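Uncharacterized protein (Bacteroides caccae, PDB 3NO2) is of unknown function but folds as a six-bladed beta-propeller, a scaffold that often binds ligands or partners around its central channel. Local coordinates at residues A[80-85]-A[90-95]; A[7-12]-A[18-23]. All blocks are in the same frame, centred on the assembly; numbering follows the deposited sequence.

In the fold
Both contacts are antiparallel hairpins within four-stranded blades of the six-bladed propeller. Interaction 2 pairs the strands 6-10 and 16-21 of the blade that closes the ring, where strand 270-274 from the C-terminal end of the chain lies against 6-10. Interaction 1 joins strand 78-84, the first and innermost strand of its blade, to 90-95. The blade built from strands 41-44 to 67-72 comes between them in the chain. Their centres are 19 Å apart and their nearest atoms about 7 Å apart, without touching. Glu38 connects their surroundings, hydrogen-bonding Ser12 with one carboxylate oxygen and Gln80 with the other; the Gln80 side chain lies about 5 Å from a bound citrate, probably from the crystallisation liquor.

Interaction 1 (A[80-85]-A[90-95])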
loop_
_atom_site.group_PDB
_atom_site.type_symbol
_atom_site.label_atom_id
_atom_site.label_comp_id
_atom_site.label_asym_id
_atom_site.label_seq_id
_atom_site.Cartn_x
_atom_site.Cartn_y
_atom_site.Cartn_z
ATOM N N GLN A 80 8.745 -2.120 4.277
ATOM C CA GLN A 80 7.873 -1.463 3.318
ATOM C C GLN A 80 6.411 -1.877 3.414
ATOM O O GLN A 80 5.584 -1.163 2.855
ATOM C CB GLN A 80 8.349 -1.678 1.887
ATOM C CG GLN A 80 9.709 -1.068 1.570
ATOM C CD GLN A 80 9.708 0.409 1.304
ATOM O OE1 GLN A 80 8.714 1.089 1.454
ATOM N NE2 GLN A 80 10.871 0.929 0.941
ATOM N N THR A 81 6.081 -2.988 4.084
ATOM C CA THR A 81 4.728 -3.421 4.336
ATOM C C THR A 81 4.335 -3.112 5.758
ATOM O O THR A 81 5.104 -3.345 6.682
ATOM C CB THR A 81 4.620 -4.954 4.146
ATOM O OG1 THR A 81 4.887 -5.336 2.788
ATOM C CG2 THR A 81 3.256 -5.514 4.536
ATOM N N ALA A 82 3.105 -2.646 5.934
ATOM C CA ALA A 82 2.505 -2.464 7.261
ATOM C C ALA A 82 0.982 -2.378 7.076
ATOM O O ALA A 82 0.489 -1.360 6.602
ATOM C CB ALA A 82 3.057 -1.238 7.932
ATOM N N ARG A 83 0.245 -3.417 7.442
ATOM C CA ARG A 83 -1.215 -3.447 7.313
ATOM C C ARG A 83 -1.812 -4.102 8.547
ATOM O O ARG A 83 -1.138 -4.789 9.309
ATOM C CB ARG A 83 -1.661 -4.166 6.040
ATOM C CG ARG A 83 -1.322 -5.647 6.056
ATOM C CD ARG A 83 -1.930 -6.395 4.909
ATOM N NE ARG A 83 -1.406 -5.982 3.626
ATOM C CZ ARG A 83 -2.062 -5.291 2.704
ATOM N NH1 ARG A 83 -3.313 -4.915 2.903
ATOM N NH2 ARG A 83 -1.477 -5.032 1.563
ATOM N N ILE A 84 -3.109 -3.884 8.740
ATOM C CA ILE A 84 -3.901 -4.604 9.729
ATOM C C ILE A 84 -4.710 -5.664 9.009
ATOM O O ILE A 84 -5.463 -5.358 8.054
ATOM C CB ILE A 84 -4.784 -3.644 10.515
ATOM C CG1 ILE A 84 -3.945 -2.597 11.249
ATOM C CG2 ILE A 84 -5.723 -4.443 11.461
ATOM C CD1 ILE A 84 -3.024 -3.116 12.366
ATOM N N LEU A 85 -4.517 -6.911 9.419
ATOM C CA LEU A 85 -5.207 -8.030 8.838
ATOM C C LEU A 85 -6.671 -8.078 9.337
ATOM O O LEU A 85 -7.011 -7.458 10.341
ATOM C CB LEU A 85 -4.519 -9.317 9.273
ATOM C CG LEU A 85 -3.091 -9.502 8.763
ATOM C CD1 LEU A 85 -2.472 -10.709 9.427
ATOM C CD2 LEU A 85 -3.068 -9.605 7.219
ATOM N N ALA A 90 -1.312 -7.104 13.143
ATOM C CA ALA A 90 -0.527 -6.392 12.135
ATOM C C ALA A 90 0.306 -7.341 11.319
ATOM O O ALA A 90 0.741 -8.396 11.822
ATOM C CB ALA A 90 0.421 -5.378 12.806
ATOM N N LEU A 91 0.504 -6.993 10.052
ATOM C CA LEU A 91 1.412 -7.686 9.146
ATOM C C LEU A 91 2.424 -6.610 8.751
ATOM O O LEU A 91 2.053 -5.511 8.265
ATOM C CB LEU A 91 0.690 -8.211 7.898
ATOM C CG LEU A 91 1.521 -8.994 6.865
ATOM C CD1 LEU A 91 1.819 -10.417 7.330
ATOM C CD2 LEU A 91 0.827 -9.048 5.499
ATOM N N VAL A 92 3.711 -6.888 8.970
ATOM C CA VAL A 92 4.788 -6.018 8.495
ATOM C C VAL A 92 5.792 -6.844 7.726
ATOM O O VAL A 92 5.869 -8.061 7.892
ATOM C CB VAL A 92 5.456 -5.254 9.628
ATOM C CG1 VAL A 92 4.443 -4.360 10.399
ATOM C CG2 VAL A 92 6.234 -6.190 10.590
ATOM N N ALA A 93 6.619 -6.239 6.894
ATOM C CA ALA A 93 7.597 -6.992 6.122
ATOM C C ALA A 93 8.730 -6.098 5.641
ATOM O O ALA A 93 8.488 -4.945 5.286
ATOM C CB ALA A 93 6.955 -7.727 4.902
ATOM N N TRP A 94 9.931 -6.680 5.572
ATOM C CA TRP A 94 11.085 -6.003 5.038
ATOM C C TRP A 94 11.692 -6.725 3.852
ATOM O O TRP A 94 11.831 -7.950 3.801
ATOM C CB TRP A 94 12.138 -5.682 6.110
ATOM C CG TRP A 94 12.922 -6.798 6.711
ATOM C CD1 TRP A 94 13.908 -7.551 6.144
ATOM C CD2 TRP A 94 12.826 -7.246 8.076
ATOM N NE1 TRP A 94 14.420 -8.437 7.055
ATOM C CE2 TRP A 94 13.782 -8.254 8.252
ATOM C CE3 TRP A 94 12.036 -6.864 9.154
ATOM C CZ2 TRP A 94 13.958 -8.901 9.482
ATOM C CZ3 TRP A 94 12.237 -7.501 10.401
ATOM C CH2 TRP A 94 13.173 -8.511 10.519
ATOM N N CYS A 95 12.086 -5.911 2.873
ATOM C CA CYS A 95 12.933 -6.316 1.776
ATOM C C CYS A 95 14.325 -6.568 2.285
ATOM O O CYS A 95 14.813 -5.831 3.158
ATOM C CB CYS A 95 12.983 -5.209 0.725
ATOM S SG CYS A 95 11.298 -4.708 0.169
#
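A classic beta bulge opens this antiparallel hairpin of a propeller blade, with Gln80 and Thr81 both facing Ala93. Ala93 O takes Gln80 N at 3.0 Å, nearly along the C=O axis, and a weak, longer bond from Thr81 N; Ala93 N reaches Thr81 O at 3.3 Å from above the carbonyl plane. Beyond the bulge the pairing tightens: Arg83 N bonds Leu91 O at 2.9 Å, and Leu91 N returns to Arg83 O at 2.8 Å. On the face bearing Thr81, Arg83, Leu91 and Ala93, Thr81 CB rests on Ala93 CB, while its OG1 turns to the backbone of Arg128 and Ile130 beside the next blade. The Arg83 and Leu91 side chains run side by side in the same direction, CG of the arginine against CB of the leucine at 3.7 Å. Leu91 CD2, in one of two conformers, lies against Arg83 CD at 3.9 Å, near the guanidinium plane at its edge; the arginine chain bends at chi3 (65°), and its NE bonds Ile130 O. The other face packs toward strand 50-53 of the preceding blade, Leu51 touching Ala82, Ile84 and Ala90; there Ile84 CD1 reaches Ala90 CB at 4.1 Å.

Interaction 2 (A[7-12]-A[18-23]); sequences LLVGGS and AIINKD
Lys22 NZ is gripped by a salt bridge to Glu248 and a hydrogen bond with Tyr227, while nearer the backbone Lys22 CB lies 4.0 Å from Leu7 CD1, just past the strand end of this antiparallel hairpin in the propeller's closing blade. The lysine chain, CG anti to its N (chi1 -178°) and extended beyond, carries NZ away from the hairpin, and Lys22 also makes a cation-pi contact with Trp257. In the backbone ladder Leu7 N donates to Ile20 O at 2.8 Å, and Ile20 N returns a bond to Leu7 O. Two residues on, Val9 N meets Ala18 O at 2.9 Å and Ala18 N meets Val9 O at 3.0 Å, making a second hydrogen-bonded pair. The strand segments are strongly twisted against each other, with 138° between their directions. On the face carrying Leu7, Val9, Ala18 and Ile20, Val9 CG2 touches Ile20 CD1 at 3.8 Å and, less closely, Ala18 CB; the valine and isoleucine side chains cross at about a right angle. Ile271 of strand 270-274 covers Leu7 and Val9, and Ile27 covers Ala18 and Ile20. On the other face lie Leu8 and Ile19, the non-hydrogen-bonded pair, with Leu8 CD1 coming to 3.8 Å from Ile19 CG1.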
loop_
_atom_site.group_PDB
_atom_site.type_symbol
_atom_site.label_atom_id
_atom_site.label_comp_id
_atom_site.label_asym_id
_atom_site.label_seq_id
_atom_site.Cartn_x
_atom_site.Cartn_y
_atom_site.Cartn_z
ATOM N N LEU A 7 -9.360 9.921 6.380
ATOM C CA LEU A 7 -8.430 9.107 5.591
ATOM C C LEU A 7 -7.023 9.319 6.087
ATOM O O LEU A 7 -6.517 10.431 6.104
ATOM C CB LEU A 7 -8.507 9.471 4.117
ATOM C CG LEU A 7 -9.872 9.289 3.489
ATOM C CD1 LEU A 7 -9.921 10.011 2.106
ATOM C CD2 LEU A 7 -10.294 7.838 3.367
ATOM N N LEU A 8 -6.412 8.246 6.522
ATOM C CA LEU A 8 -4.991 8.209 6.908
ATOM C C LEU A 8 -4.183 8.009 5.615
ATOM O O LEU A 8 -4.485 7.099 4.858
ATOM C CB LEU A 8 -4.736 7.076 7.897
ATOM C CG LEU A 8 -3.315 6.810 8.361
ATOM C CD1 LEU A 8 -2.759 7.979 9.181
ATOM C CD2 LEU A 8 -3.237 5.480 9.119
ATOM N N VAL A 9 -3.195 8.834 5.387
ATOM C CA VAL A 9 -2.399 8.796 4.127
ATOM C C VAL A 9 -0.913 8.973 4.430
ATOM O O VAL A 9 -0.507 9.586 5.437
ATOM C CB VAL A 9 -2.839 9.874 3.106
ATOM C CG1 VAL A 9 -4.260 9.557 2.594
ATOM C CG2 VAL A 9 -2.774 11.312 3.661
ATOM N N GLY A 10 -0.102 8.505 3.490
ATOM C CA GLY A 10 1.309 8.716 3.511
ATOM C C GLY A 10 1.862 8.470 2.127
ATOM O O GLY A 10 1.120 8.058 1.209
ATOM N N GLY A 11 3.141 8.684 1.916
ATOM C CA GLY A 11 3.751 8.373 0.640
ATOM C C GLY A 11 5.211 8.607 0.576
ATOM O O GLY A 11 5.761 9.470 1.295
ATOM N N SER A 12 5.876 7.902 -0.341
ATOM C CA SER A 12 7.276 8.079 -0.573
ATOM C C SER A 12 7.510 9.522 -0.993
ATOM O O SER A 12 6.786 10.059 -1.848
ATOM C CB SER A 12 7.711 7.125 -1.672
ATOM O OG SER A 12 9.088 7.276 -1.931
ATOM N N ALA A 18 -0.467 11.761 7.527
ATOM C CA ALA A 18 -1.515 12.722 7.779
ATOM C C ALA A 18 -2.856 12.055 7.838
ATOM O O ALA A 18 -3.058 10.979 7.268
ATOM C CB ALA A 18 -1.500 13.844 6.721
ATOM N N ILE A 19 -3.812 12.713 8.499
ATOM C CA ILE A 19 -5.211 12.329 8.442
ATOM C C ILE A 19 -5.979 13.485 7.830
ATOM O O ILE A 19 -5.806 14.652 8.221
ATOM C CB ILE A 19 -5.808 11.974 9.822
ATOM C CG1 ILE A 19 -5.066 10.759 10.379
ATOM C CG2 ILE A 19 -7.346 11.705 9.707
ATOM C CD1 ILE A 19 -5.340 10.466 11.863
ATOM N N ILE A 20 -6.774 13.165 6.814
ATOM C CA ILE A 20 -7.536 14.133 6.027
ATOM C C ILE A 20 -9.026 13.875 6.287
ATOM O O ILE A 20 -9.507 12.743 6.255
ATOM C CB ILE A 20 -7.197 13.971 4.550
ATOM C CG1 ILE A 20 -5.722 14.384 4.336
ATOM C CG2 ILE A 20 -8.120 14.821 3.647
ATOM C CD1 ILE A 20 -5.150 14.122 2.932
ATOM N N ASN A 21 -9.755 14.964 6.533
ATOM C CA ASN A 21 -11.220 14.924 6.518
ATOM C C ASN A 21 -11.658 14.884 5.060
ATOM O O ASN A 21 -11.348 15.796 4.288
ATOM C CB ASN A 21 -11.749 16.192 7.219
ATOM C CG ASN A 21 -13.265 16.329 7.175
ATOM O OD1 ASN A 21 -13.911 16.035 6.184
ATOM N ND2 ASN A 21 -13.849 16.805 8.308
ATOM N N LYS A 22 -12.227 13.768 4.644
ATOM C CA LYS A 22 -12.543 13.557 3.230
ATOM C C LYS A 22 -13.458 14.668 2.663
ATOM O O LYS A 22 -13.266 15.132 1.542
ATOM C CB LYS A 22 -13.181 12.204 3.025
ATOM C CG LYS A 22 -13.492 11.885 1.568
ATOM C CD LYS A 22 -14.224 10.560 1.371
ATOM C CE LYS A 22 -14.453 10.281 -0.086
ATOM N NZ LYS A 22 -15.160 8.990 -0.301
ATOM N N ASP A 23 -14.439 15.058 3.440
ATOM C CA ASP A 23 -15.446 16.003 2.995
ATOM C C ASP A 23 -14.884 17.392 2.810
ATOM O O ASP A 23 -15.144 18.029 1.784
ATOM C CB ASP A 23 -16.584 16.081 4.012
ATOM C CG ASP A 23 -17.470 14.834 4.018
ATOM O OD1 ASP A 23 -17.364 13.967 3.117
ATOM O OD2 ASP A 23 -18.318 14.757 4.924
#